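Local atomic coordinates of tripeptidase (PDB entry 3RZA), a protein that probably cleaves tripeptides as a metal-dependent peptidase of the M20 family, with zinc and calcium ions bound in the crystal. Residues 48-53 with 136-141; 170-175 with 349-354; 311-314 with 318-321; 320-325 with 389-394. All blocks are in the same frame, centred on the assembly; numbering follows the deposited sequence.

Contact 1 (48-53 with 136-141); sequences PILKEK and AMLEVL
Leu50, Lys53 and Leu138 meet with no ring or other flat group among them, so there is no stacked face or edge to describe, and the fit depends on branched and straight alkyl chains. Leu138 supplies both of its methyls. CD2 rests 3.9 Å from Lys53 CB, while CD1 lies 4.0 Å from Lys53 CD, so the two methyls touch the lysine stem at different points, and the side chains cross at about a right angle. CD1 also meets Leu50 CD2, more loosely, at 4.3 Å. Chi2 and chi3 of Lys53 keep its stem straight, and a bend at chi4 (-66°) turns NZ toward Glu32, its salt-bridge partner. The lysine thus does two jobs: its methylenes pack against Leu138 while its ammonium pairs with Glu32. Leu33 of helix 23-34 touches both Leu50 and Leu138 and closes the group. Leu50 also rests on Ile158 of strand 154-159, as does Met137, a selenomethionine in this crystal. Helices 46-56 and 128-147 therefore pack against the central sheet from the same side, an arrangement characteristic of the alpha/beta catalytic domain of M20 peptidases.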
loop_
_atom_site.group_PDB
_atom_site.type_symbol
_atom_site.label_atom_id
_atom_site.label_comp_id
_atom_site.label_asym_id
_atom_site.label_seq_id
_atom_site.Cartn_x
_atom_site.Cartn_y
_atom_site.Cartn_z
ATOM N N PRO A 48 -4.004 -38.966 -5.055
ATOM C CA PRO A 48 -4.066 -40.450 -5.016
ATOM C C PRO A 48 -5.427 -41.049 -4.604
ATOM O O PRO A 48 -5.722 -42.176 -4.991
ATOM C CB PRO A 48 -2.979 -40.839 -3.975
ATOM C CG PRO A 48 -2.214 -39.623 -3.705
ATOM C CD PRO A 48 -3.073 -38.457 -4.028
ATOM N N ILE A 49 -6.226 -40.328 -3.814
ATOM C CA ILE A 49 -7.607 -40.769 -3.487
ATOM C C ILE A 49 -8.506 -40.782 -4.741
ATOM O O ILE A 49 -9.200 -41.766 -4.998
ATOM C CB ILE A 49 -8.245 -39.907 -2.371
ATOM C CG1 ILE A 49 -7.504 -40.119 -1.016
ATOM C CG2 ILE A 49 -9.694 -40.246 -2.225
ATOM C CD1 ILE A 49 -7.895 -39.110 0.107
ATOM N N LEU A 50 -8.435 -39.723 -5.543
ATOM C CA LEU A 50 -9.145 -39.670 -6.815
ATOM C C LEU A 50 -8.670 -40.720 -7.812
ATOM O O LEU A 50 -9.496 -41.356 -8.456
ATOM C CB LEU A 50 -9.054 -38.281 -7.456
ATOM C CG LEU A 50 -9.895 -37.177 -6.850
ATOM C CD1 LEU A 50 -9.440 -35.856 -7.400
ATOM C CD2 LEU A 50 -11.356 -37.376 -7.142
ATOM N N LYS A 51 -7.356 -40.876 -7.945
ATOM C CA LYS A 51 -6.770 -41.902 -8.817
ATOM C C LYS A 51 -7.379 -43.277 -8.564
ATOM O O LYS A 51 -7.834 -43.920 -9.513
ATOM C CB LYS A 51 -5.243 -41.968 -8.661
ATOM C CG LYS A 51 -4.573 -43.099 -9.472
ATOM C CD LYS A 51 -3.058 -42.955 -9.514
ATOM C CE LYS A 51 -2.466 -43.845 -10.600
ATOM N NZ LYS A 51 -0.996 -43.763 -10.660
ATOM N N GLU A 52 -7.422 -43.699 -7.297
ATOM C CA GLU A 52 -8.016 -45.012 -6.942
ATOM C C GLU A 52 -9.504 -45.140 -7.284
ATOM O O GLU A 52 -9.953 -46.226 -7.650
ATOM C CB GLU A 52 -7.870 -45.317 -5.451
ATOM C CG GLU A 52 -6.428 -45.507 -4.893
ATOM C CD GLU A 52 -5.561 -46.430 -5.711
ATOM O OE1 GLU A 52 -6.051 -47.492 -6.165
ATOM O OE2 GLU A 52 -4.377 -46.092 -5.909
ATOM N N LYS A 53 -10.261 -44.052 -7.126
ATOM C CA LYS A 53 -11.666 -44.038 -7.524
ATOM C C LYS A 53 -11.834 -44.282 -9.028
ATOM O O LYS A 53 -12.680 -45.073 -9.417
ATOM C CB LYS A 53 -12.357 -42.744 -7.114
ATOM C CG LYS A 53 -12.554 -42.639 -5.625
ATOM C CD LYS A 53 -13.287 -41.389 -5.205
ATOM C CE LYS A 53 -13.398 -41.316 -3.676
ATOM N NZ LYS A 53 -14.260 -42.401 -3.116
ATOM N N ALA A 136 -20.014 -35.497 -10.227
ATOM C CA ALA A 136 -20.752 -35.779 -11.464
ATOM C C ALA A 136 -20.047 -36.810 -12.357
ATOM O O ALA A 136 -20.665 -37.803 -12.789
ATOM C CB ALA A 136 -21.019 -34.466 -12.237
HETATM N N MSE A 137 -18.753 -36.610 -12.587
HETATM C CA MSE A 137 -17.953 -37.592 -13.339
HETATM C C MSE A 137 -17.963 -38.999 -12.709
HETATM O O MSE A 137 -18.214 -39.997 -13.401
HETATM C CB MSE A 137 -16.500 -37.143 -13.441
HETATM C CG MSE A 137 -16.208 -35.974 -14.355
HETATM SE SE MSE A 137 -14.361 -35.455 -14.073
HETATM C CE MSE A 137 -14.389 -34.087 -15.351
ATOM N N LEU A 138 -17.693 -39.074 -11.404
ATOM C CA LEU A 138 -17.579 -40.379 -10.718
ATOM C C LEU A 138 -18.907 -41.145 -10.727
ATOM O O LEU A 138 -18.931 -42.335 -11.016
ATOM C CB LEU A 138 -17.057 -40.202 -9.282
ATOM C CG LEU A 138 -15.603 -39.685 -9.191
ATOM C CD1 LEU A 138 -15.289 -39.091 -7.818
ATOM C CD2 LEU A 138 -14.636 -40.769 -9.512
ATOM N N GLU A 139 -19.999 -40.442 -10.436
ATOM C CA GLU A 139 -21.333 -41.018 -10.492
ATOM C C GLU A 139 -21.675 -41.532 -11.890
ATOM O O GLU A 139 -22.168 -42.641 -12.023
ATOM C CB GLU A 139 -22.388 -39.979 -10.044
ATOM C CG GLU A 139 -23.865 -40.421 -10.189
ATOM C CD GLU A 139 -24.202 -41.671 -9.379
ATOM O OE1 GLU A 139 -23.566 -41.910 -8.320
ATOM O OE2 GLU A 139 -25.116 -42.410 -9.791
ATOM N N VAL A 140 -21.443 -40.718 -12.913
ATOM C CA VAL A 140 -21.708 -41.135 -14.306
ATOM C C VAL A 140 -20.945 -42.418 -14.677
ATOM O O VAL A 140 -21.533 -43.342 -15.261
ATOM C CB VAL A 140 -21.410 -39.983 -15.340
ATOM C CG1 VAL A 140 -21.327 -40.519 -16.783
ATOM C CG2 VAL A 140 -22.466 -38.923 -15.246
ATOM N N LEU A 141 -19.667 -42.491 -14.287
ATOM C CA LEU A 141 -18.857 -43.699 -14.535
ATOM C C LEU A 141 -19.459 -44.909 -13.853
ATOM O O LEU A 141 -19.555 -45.972 -14.473
ATOM C CB LEU A 141 -17.388 -43.515 -14.089
ATOM C CG LEU A 141 -16.506 -42.737 -15.057
ATOM C CD1 LEU A 141 -15.209 -42.331 -14.391
ATOM C CD2 LEU A 141 -16.230 -43.554 -16.366
#

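Contact 2 (170-175 with 349-354); sequences KELNSE and NTFGIP
Ser174 and Phe351 bring the two backbones to 7.1 Å, CA to CA, where the extended Leu172 and Asn173 pass into a short 3-10 turn and where Thr350 and Phe351 occupy the corners of a type I turn closed by Gly352 N to Asn349 O at 3.0 Å. The phenyl ring of Phe351 is the centrepiece. Over one face stands Ser174 CB, 4.0 Å from the ring centroid and 8° off its normal, a CH-pi contact almost straight above the centre. The chi1 of Ser174 (70°) turns OG to the far side of CB, so that a methylene rather than the hydroxyl meets the pi cloud. Leu172 comes at the edge instead, with its CD2 in the ring plane, 4.0 Å from Phe351 CE2. The two partners thus take different parts of the ring, and the leucine side chain crosses the phenylalanine at about a right angle. Asn173, its CB directed away from segment 349-354, accepts Glu175 N on OD1 at 3.2 Å, the donor lying well above the carbonyl plane, which makes an Asx turn. Ile348 of helix 344-348 adds a further apolar neighbour for Leu172. At the end of segment 349-354, Pro354 is backbone-bonded to Gly182. Segments 170-175 and 349-354 each lead from a helix toward a strand, 181-184 and 355-359, and these strands run parallel as neighbours. The ring therefore joins two helix-to-strand connections, typical of an alpha/beta fold.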
loop_
_atom_site.group_PDB
_atom_site.type_symbol
_atom_site.label_atom_id
_atom_site.label_comp_id
_atom_site.label_asym_id
_atom_site.label_seq_id
_atom_site.Cartn_x
_atom_site.Cartn_y
_atom_site.Cartn_z
ATOM N N LYS A 170 -1.507 -25.959 -17.970
ATOM C CA LYS A 170 -0.284 -25.474 -18.661
ATOM C C LYS A 170 0.892 -26.433 -18.622
ATOM O O LYS A 170 1.765 -26.369 -19.485
ATOM C CB LYS A 170 0.178 -24.127 -18.079
ATOM C CG LYS A 170 -0.682 -22.961 -18.500
ATOM C CD LYS A 170 -0.386 -21.697 -17.707
ATOM C CE LYS A 170 -1.258 -20.540 -18.208
ATOM N NZ LYS A 170 -1.251 -19.409 -17.280
ATOM N N GLU A 171 0.951 -27.270 -17.585
ATOM C CA GLU A 171 1.982 -28.326 -17.452
ATOM C C GLU A 171 1.529 -29.680 -17.992
ATOM O O GLU A 171 2.313 -30.629 -17.997
ATOM C CB GLU A 171 2.384 -28.463 -15.974
ATOM C CG GLU A 171 3.075 -27.219 -15.399
ATOM C CD GLU A 171 4.486 -27.019 -15.944
ATOM O OE1 GLU A 171 5.303 -27.950 -15.808
ATOM O OE2 GLU A 171 4.773 -25.938 -16.495
ATOM N N LEU A 172 0.280 -29.765 -18.454
ATOM C CA LEU A 172 -0.288 -31.003 -18.979
ATOM C C LEU A 172 0.516 -31.565 -20.174
ATOM O O LEU A 172 0.835 -30.837 -21.123
ATOM C CB LEU A 172 -1.754 -30.776 -19.385
ATOM C CG LEU A 172 -2.731 -31.927 -19.503
ATOM C CD1 LEU A 172 -2.866 -32.689 -18.187
ATOM C CD2 LEU A 172 -4.071 -31.340 -19.914
ATOM N N ASN A 173 0.911 -32.833 -20.073
ATOM C CA ASN A 173 1.464 -33.554 -21.208
ATOM C C ASN A 173 0.343 -33.826 -22.221
ATOM O O ASN A 173 -0.443 -34.742 -22.043
ATOM C CB ASN A 173 2.118 -34.853 -20.743
ATOM C CG ASN A 173 2.850 -35.581 -21.853
ATOM O OD1 ASN A 173 2.864 -35.164 -23.024
ATOM N ND2 ASN A 173 3.487 -36.683 -21.482
ATOM N N SER A 174 0.320 -33.050 -23.305
ATOM C CA SER A 174 -0.731 -33.157 -24.319
ATOM C C SER A 174 -0.702 -34.454 -25.125
ATOM O O SER A 174 -1.681 -34.786 -25.765
ATOM C CB SER A 174 -0.670 -31.957 -25.283
ATOM O OG SER A 174 0.466 -32.014 -26.123
ATOM N N GLU A 175 0.420 -35.170 -25.114
ATOM C CA GLU A 175 0.498 -36.480 -25.769
ATOM C C GLU A 175 -0.261 -37.606 -25.041
ATOM O O GLU A 175 -0.539 -38.637 -25.639
ATOM C CB GLU A 175 1.956 -36.854 -26.032
ATOM C CG GLU A 175 2.538 -35.990 -27.157
ATOM C CD GLU A 175 4.030 -36.057 -27.246
ATOM O OE1 GLU A 175 4.568 -37.181 -27.438
ATOM O OE2 GLU A 175 4.670 -34.980 -27.148
ATOM N N ASN A 349 -8.125 -25.983 -25.476
ATOM C CA ASN A 349 -8.350 -25.444 -26.835
ATOM C C ASN A 349 -7.067 -25.136 -27.620
ATOM O O ASN A 349 -7.030 -25.393 -28.816
ATOM C CB ASN A 349 -9.276 -24.188 -26.827
ATOM C CG ASN A 349 -10.776 -24.546 -26.869
ATOM O OD1 ASN A 349 -11.241 -25.173 -27.811
ATOM N ND2 ASN A 349 -11.528 -24.137 -25.837
ATOM N N THR A 350 -6.011 -24.646 -26.949
ATOM C CA THR A 350 -4.698 -24.393 -27.624
ATOM C C THR A 350 -3.964 -25.662 -28.114
ATOM O O THR A 350 -3.076 -25.567 -28.954
ATOM C CB THR A 350 -3.690 -23.556 -26.760
ATOM O OG1 THR A 350 -3.048 -24.394 -25.784
ATOM C CG2 THR A 350 -4.380 -22.356 -26.082
ATOM N N PHE A 351 -4.348 -26.831 -27.600
ATOM C CA PHE A 351 -3.903 -28.130 -28.142
ATOM C C PHE A 351 -4.666 -28.564 -29.416
ATOM O O PHE A 351 -4.376 -29.621 -29.953
ATOM C CB PHE A 351 -4.034 -29.272 -27.087
ATOM C CG PHE A 351 -3.451 -28.958 -25.718
ATOM C CD1 PHE A 351 -2.368 -28.077 -25.542
ATOM C CD2 PHE A 351 -3.966 -29.608 -24.591
ATOM C CE1 PHE A 351 -1.847 -27.826 -24.248
ATOM C CE2 PHE A 351 -3.451 -29.362 -23.296
ATOM C CZ PHE A 351 -2.398 -28.470 -23.128
ATOM N N GLY A 352 -5.655 -27.791 -29.871
ATOM C CA GLY A 352 -6.456 -28.145 -31.055
ATOM C C GLY A 352 -7.629 -29.085 -30.807
ATOM O O GLY A 352 -8.171 -29.622 -31.754
ATOM N N ILE A 353 -8.014 -29.288 -29.538
ATOM C CA ILE A 353 -9.182 -30.100 -29.179
ATOM C C ILE A 353 -10.323 -29.122 -28.832
ATOM O O ILE A 353 -10.259 -28.501 -27.758
ATOM C CB ILE A 353 -8.882 -31.030 -27.935
ATOM C CG1 ILE A 353 -7.696 -31.977 -28.204
ATOM C CG2 ILE A 353 -10.109 -31.837 -27.574
ATOM C CD1 ILE A 353 -7.277 -32.801 -26.985
ATOM N N PRO A 354 -11.334 -28.937 -29.748
ATOM C CA PRO A 354 -12.474 -28.055 -29.480
ATOM C C PRO A 354 -13.136 -28.320 -28.135
ATOM O O PRO A 354 -13.590 -29.429 -27.886
ATOM C CB PRO A 354 -13.448 -28.384 -30.622
ATOM C CG PRO A 354 -12.585 -28.761 -31.739
ATOM C CD PRO A 354 -11.345 -29.371 -31.162
#

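Contact 3 (311-314 with 318-321); sequences FKIN and AVVK
Ile313 and the pair Val319 and Val320 form the tight part of this short-range contact, in which the chain leaves strand 299-312 and turns into helix 318-329. One methyl does the work just past the strand: Ile313 CG2 sits 3.9 Å from Val319 CG1 and the same 3.9 Å from Val320 CG2, nestling against two successive residues of the first helical turn. It gets there because chi1 (-52°) sets CG1 beside the backbone N of Ile313 and leaves CG2 opposite that N, facing the helix. The isoleucine and Val320 slide past each other in opposite directions, whereas Val319 crosses it at about a right angle. Beneath them, Val356 of strand 355-359 touches all three side chains and makes the patch continuous with the sheet.

Outward, the character changes. Asn314 contributes its backbone: its O lies 3.5 Å from Val320 CG2, a van der Waals touch at the border of the patch, while its side-chain OD1 accepts from the N of Asn316. Lys312 folds back so that NZ donates to Ile313 O at 2.9 Å, coming from above the carbonyl plane, and pairs with Asp315 in a salt bridge. Lys321 NZ reaches the backbone O of the same Asp315. Several polar groups of this exposed side thus find partners in the nearby chain. Chemically, the residues just past the strand meet the helix through methyl packing, so the contact across the segments is apolar.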
loop_
_atom_site.group_PDB
_atom_site.type_symbol
_atom_site.label_atom_id
_atom_site.label_comp_id
_atom_site.label_asym_id
_atom_site.label_seq_id
_atom_site.Cartn_x
_atom_site.Cartn_y
_atom_site.Cartn_z
ATOM N N PHE A 311 -10.771 -17.897 -26.758
ATOM C CA PHE A 311 -11.274 -18.752 -27.823
ATOM C C PHE A 311 -12.748 -18.428 -28.102
ATOM O O PHE A 311 -13.412 -17.697 -27.347
ATOM C CB PHE A 311 -11.093 -20.239 -27.466
ATOM C CG PHE A 311 -11.987 -20.715 -26.344
ATOM C CD1 PHE A 311 -11.614 -20.549 -25.018
ATOM C CD2 PHE A 311 -13.216 -21.329 -26.616
ATOM C CE1 PHE A 311 -12.444 -20.975 -23.983
ATOM C CE2 PHE A 311 -14.058 -21.742 -25.585
ATOM C CZ PHE A 311 -13.667 -21.572 -24.271
ATOM N N LYS A 312 -13.223 -18.933 -29.224
ATOM C CA LYS A 312 -14.628 -18.867 -29.593
ATOM C C LYS A 312 -14.850 -20.066 -30.484
ATOM O O LYS A 312 -14.208 -20.172 -31.532
ATOM C CB LYS A 312 -14.930 -17.558 -30.343
ATOM C CG LYS A 312 -16.407 -17.378 -30.884
ATOM C CD LYS A 312 -17.453 -17.326 -29.770
ATOM C CE LYS A 312 -18.885 -17.253 -30.330
ATOM N NZ LYS A 312 -19.432 -18.597 -30.866
ATOM N N ILE A 313 -15.686 -21.001 -30.043
ATOM C CA ILE A 313 -16.049 -22.154 -30.856
ATOM C C ILE A 313 -17.299 -21.784 -31.676
ATOM O O ILE A 313 -18.273 -21.225 -31.146
ATOM C CB ILE A 313 -16.304 -23.407 -30.003
ATOM C CG1 ILE A 313 -15.122 -23.687 -29.045
ATOM C CG2 ILE A 313 -16.551 -24.595 -30.906
ATOM C CD1 ILE A 313 -13.771 -23.779 -29.701
ATOM N N ASN A 314 -17.233 -22.046 -32.973
ATOM C CA ASN A 314 -18.345 -21.823 -33.885
ATOM C C ASN A 314 -19.595 -22.573 -33.375
ATOM O O ASN A 314 -19.513 -23.739 -32.992
ATOM C CB ASN A 314 -17.924 -22.285 -35.292
ATOM C CG ASN A 314 -18.969 -22.029 -36.346
ATOM O OD1 ASN A 314 -20.113 -22.503 -36.256
ATOM N ND2 ASN A 314 -18.563 -21.349 -37.400
ATOM N N ALA A 318 -19.993 -29.677 -33.719
ATOM C CA ALA A 318 -20.519 -30.861 -33.015
ATOM C C ALA A 318 -20.502 -30.720 -31.499
ATOM O O ALA A 318 -21.488 -31.047 -30.835
ATOM C CB ALA A 318 -19.728 -32.122 -33.420
ATOM N N VAL A 319 -19.375 -30.233 -30.963
ATOM C CA VAL A 319 -19.219 -30.060 -29.515
ATOM C C VAL A 319 -20.274 -29.132 -28.876
ATOM O O VAL A 319 -20.741 -29.403 -27.761
ATOM C CB VAL A 319 -17.770 -29.606 -29.133
ATOM C CG1 VAL A 319 -17.437 -28.203 -29.683
ATOM C CG2 VAL A 319 -17.571 -29.673 -27.635
ATOM N N VAL A 320 -20.662 -28.071 -29.586
ATOM C CA VAL A 320 -21.681 -27.131 -29.099
ATOM C C VAL A 320 -23.074 -27.735 -29.219
ATOM O O VAL A 320 -23.863 -27.686 -28.280
ATOM C CB VAL A 320 -21.644 -25.791 -29.874
ATOM C CG1 VAL A 320 -22.704 -24.834 -29.341
ATOM C CG2 VAL A 320 -20.244 -25.141 -29.823
ATOM N N LYS A 321 -23.365 -28.316 -30.379
ATOM C CA LYS A 321 -24.677 -28.925 -30.650
ATOM C C LYS A 321 -25.017 -30.099 -29.724
ATOM O O LYS A 321 -26.145 -30.215 -29.261
ATOM C CB LYS A 321 -24.774 -29.362 -32.123
ATOM C CG LYS A 321 -24.743 -28.171 -33.133
ATOM C CD LYS A 321 -26.127 -27.504 -33.252
ATOM C CE LYS A 321 -26.076 -25.995 -33.587
ATOM N NZ LYS A 321 -25.999 -25.080 -32.379
#

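Contact 4 (320-325 with 389-394); sequences VKIAQE and KIVARQ
Ile390 makes the first and broadest touch, and Ile322 and Glu325 share it. Its CG2 lies 3.8 Å from Ile322 CG2, the two isoleucines sliding past each other in opposite directions, and 3.4 Å from Glu325 OE1. Its CD1 reaches Glu325 CG at 3.9 Å. The extended Glu325 chain, CG anti to the backbone N (chi1 -174°), reaches across Ile390 at a slant. Val391 follows, its CG2 4.1 Å from Ile322 CD1 and crossing that side chain roughly perpendicularly; Phe181 of strand 181-184 touches both and backs them from the sheet. At Arg393 the guanidinium folds back, one face over Lys389 C, and NH1 stays 4.6 Å from Glu325 OE2, too far for a salt bridge, though opposite charges at that range may attract mildly. Gln394 returns to its own helix: NE2 donates to Ile390 O at 2.9 Å, while Arg393 N bonds the same oxygen from the opposite face of the carbonyl. The carbonyl of the residue that packs most broadly is thereby gripped twice. The short helical segments pass 10.4 Å apart at 129°, a spacing that branched side chains fill. The chemistry implies a mainly apolar joint, in which Glu325 lends its carbon stem, and its carboxylate atoms in van der Waals touch, to the packing, and to which the Glu325-Arg393 attraction may add a little.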
loop_
_atom_site.group_PDB
_atom_site.type_symbol
_atom_site.label_atom_id
_atom_site.label_comp_id
_atom_site.label_asym_id
_atom_site.label_seq_id
_atom_site.Cartn_x
_atom_site.Cartn_y
_atom_site.Cartn_z
ATOM N N VAL A 320 -20.662 -28.071 -29.586
ATOM C CA VAL A 320 -21.681 -27.131 -29.099
ATOM C C VAL A 320 -23.074 -27.735 -29.219
ATOM O O VAL A 320 -23.863 -27.686 -28.280
ATOM C CB VAL A 320 -21.644 -25.791 -29.874
ATOM C CG1 VAL A 320 -22.704 -24.834 -29.341
ATOM C CG2 VAL A 320 -20.244 -25.141 -29.823
ATOM N N LYS A 321 -23.365 -28.316 -30.379
ATOM C CA LYS A 321 -24.677 -28.925 -30.650
ATOM C C LYS A 321 -25.017 -30.099 -29.724
ATOM O O LYS A 321 -26.145 -30.215 -29.261
ATOM C CB LYS A 321 -24.774 -29.362 -32.123
ATOM C CG LYS A 321 -24.743 -28.171 -33.133
ATOM C CD LYS A 321 -26.127 -27.504 -33.252
ATOM C CE LYS A 321 -26.076 -25.995 -33.587
ATOM N NZ LYS A 321 -25.999 -25.080 -32.379
ATOM N N ILE A 322 -24.033 -30.938 -29.423
ATOM C CA ILE A 322 -24.214 -32.045 -28.457
ATOM C C ILE A 322 -24.493 -31.521 -27.017
ATOM O O ILE A 322 -25.386 -32.042 -26.322
ATOM C CB ILE A 322 -23.023 -33.031 -28.506
ATOM C CG1 ILE A 322 -22.989 -33.756 -29.869
ATOM C CG2 ILE A 322 -23.114 -34.037 -27.379
ATOM C CD1 ILE A 322 -21.620 -34.389 -30.224
ATOM N N ALA A 323 -23.811 -30.451 -26.601
ATOM C CA ALA A 323 -24.084 -29.828 -25.272
ATOM C C ALA A 323 -25.500 -29.248 -25.189
ATOM O O ALA A 323 -26.212 -29.417 -24.168
ATOM C CB ALA A 323 -23.044 -28.732 -24.953
ATOM N N GLN A 324 -25.904 -28.555 -26.254
ATOM C CA GLN A 324 -27.239 -27.999 -26.326
ATOM C C GLN A 324 -28.319 -29.099 -26.401
ATOM O O GLN A 324 -29.342 -28.994 -25.732
ATOM C CB GLN A 324 -27.376 -27.032 -27.512
ATOM C CG GLN A 324 -26.612 -25.732 -27.368
ATOM C CD GLN A 324 -26.848 -24.857 -28.564
ATOM O OE1 GLN A 324 -26.377 -25.166 -29.652
ATOM N NE2 GLN A 324 -27.652 -23.807 -28.398
ATOM N N GLU A 325 -28.077 -30.146 -27.197
ATOM C CA GLU A 325 -29.020 -31.302 -27.292
ATOM C C GLU A 325 -29.230 -31.980 -25.927
ATOM O O GLU A 325 -30.385 -32.215 -25.518
ATOM C CB GLU A 325 -28.532 -32.335 -28.316
ATOM C CG GLU A 325 -29.533 -33.515 -28.589
ATOM C CD GLU A 325 -28.989 -34.579 -29.566
ATOM O OE1 GLU A 325 -27.995 -34.318 -30.271
ATOM O OE2 GLU A 325 -29.565 -35.688 -29.607
ATOM N N LYS A 389 -24.063 -40.482 -24.046
ATOM C CA LYS A 389 -25.040 -41.249 -24.857
ATOM C C LYS A 389 -25.221 -40.664 -26.259
ATOM O O LYS A 389 -25.328 -41.420 -27.228
ATOM C CB LYS A 389 -26.422 -41.339 -24.160
ATOM C CG LYS A 389 -26.495 -42.293 -22.951
ATOM C CD LYS A 389 -27.887 -42.250 -22.287
ATOM C CE LYS A 389 -28.176 -43.523 -21.521
ATOM N NZ LYS A 389 -29.489 -43.495 -20.785
ATOM N N ILE A 390 -25.283 -39.325 -26.354
ATOM C CA ILE A 390 -25.472 -38.640 -27.643
ATOM C C ILE A 390 -24.241 -38.838 -28.555
ATOM O O ILE A 390 -24.391 -39.139 -29.738
ATOM C CB ILE A 390 -25.783 -37.123 -27.459
ATOM C CG1 ILE A 390 -27.181 -36.927 -26.842
ATOM C CG2 ILE A 390 -25.719 -36.388 -28.814
ATOM C CD1 ILE A 390 -27.373 -35.562 -26.119
ATOM N N VAL A 391 -23.047 -38.681 -27.980
ATOM C CA VAL A 391 -21.780 -38.984 -28.670
ATOM C C VAL A 391 -21.744 -40.451 -29.162
ATOM O O VAL A 391 -21.306 -40.717 -30.289
ATOM C CB VAL A 391 -20.530 -38.667 -27.757
ATOM C CG1 VAL A 391 -19.226 -39.158 -28.398
ATOM C CG2 VAL A 391 -20.436 -37.154 -27.467
ATOM N N ALA A 392 -22.253 -41.377 -28.329
ATOM C CA ALA A 392 -22.281 -42.810 -28.673
ATOM C C ALA A 392 -23.205 -43.163 -29.862
ATOM O O ALA A 392 -22.967 -44.167 -30.517
ATOM C CB ALA A 392 -22.656 -43.656 -27.431
ATOM N N ARG A 393 -24.227 -42.334 -30.141
ATOM C CA ARG A 393 -25.110 -42.521 -31.324
ATOM C C ARG A 393 -24.543 -42.019 -32.654
ATOM O O ARG A 393 -25.014 -42.455 -33.696
ATOM C CB ARG A 393 -26.470 -41.844 -31.107
ATOM C CG ARG A 393 -27.307 -42.443 -29.975
ATOM C CD ARG A 393 -28.303 -41.435 -29.398
ATOM N NE ARG A 393 -28.837 -41.873 -28.097
ATOM C CZ ARG A 393 -29.526 -41.108 -27.231
ATOM N NH1 ARG A 393 -29.805 -39.815 -27.489
ATOM N NH2 ARG A 393 -29.949 -41.644 -26.078
ATOM N N GLN A 394 -23.553 -41.116 -32.634
ATOM C CA GLN A 394 -23.119 -40.398 -33.862
ATOM C C GLN A 394 -22.444 -41.310 -34.904
ATOM O O GLN A 394 -21.265 -41.635 -34.789
ATOM C CB GLN A 394 -22.166 -39.225 -33.526
ATOM C CG GLN A 394 -22.686 -38.154 -32.553
ATOM C CD GLN A 394 -24.018 -37.548 -32.950
ATOM O OE1 GLN A 394 -24.205 -37.138 -34.080
ATOM N NE2 GLN A 394 -24.944 -37.486 -32.010
#

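In the fold
Contacts 2, 3 and 4 form a chain of neighbours. Contact 2 touches contact 3 through Asn349, whose ND2 lies 3.4 Å from Phe311 CD2, and through Pro354 O, 4.0 Å from Val319 CG2. Contact 3 hands over to contact 4 on helix 318-329, where they share Val320 and Lys321 and their centres are 12 Å apart. Contact 1 stands separate, its centre 23 Å from that of contact 4 and its nearest atoms about 8 Å away. It is tied to the metal site by helix 128-147, which carries Asp129, a ligand of zinc with His98 and Asp186 and of calcium with Glu163 and His366; the Leu50 side chain is about 13 Å from the zinc.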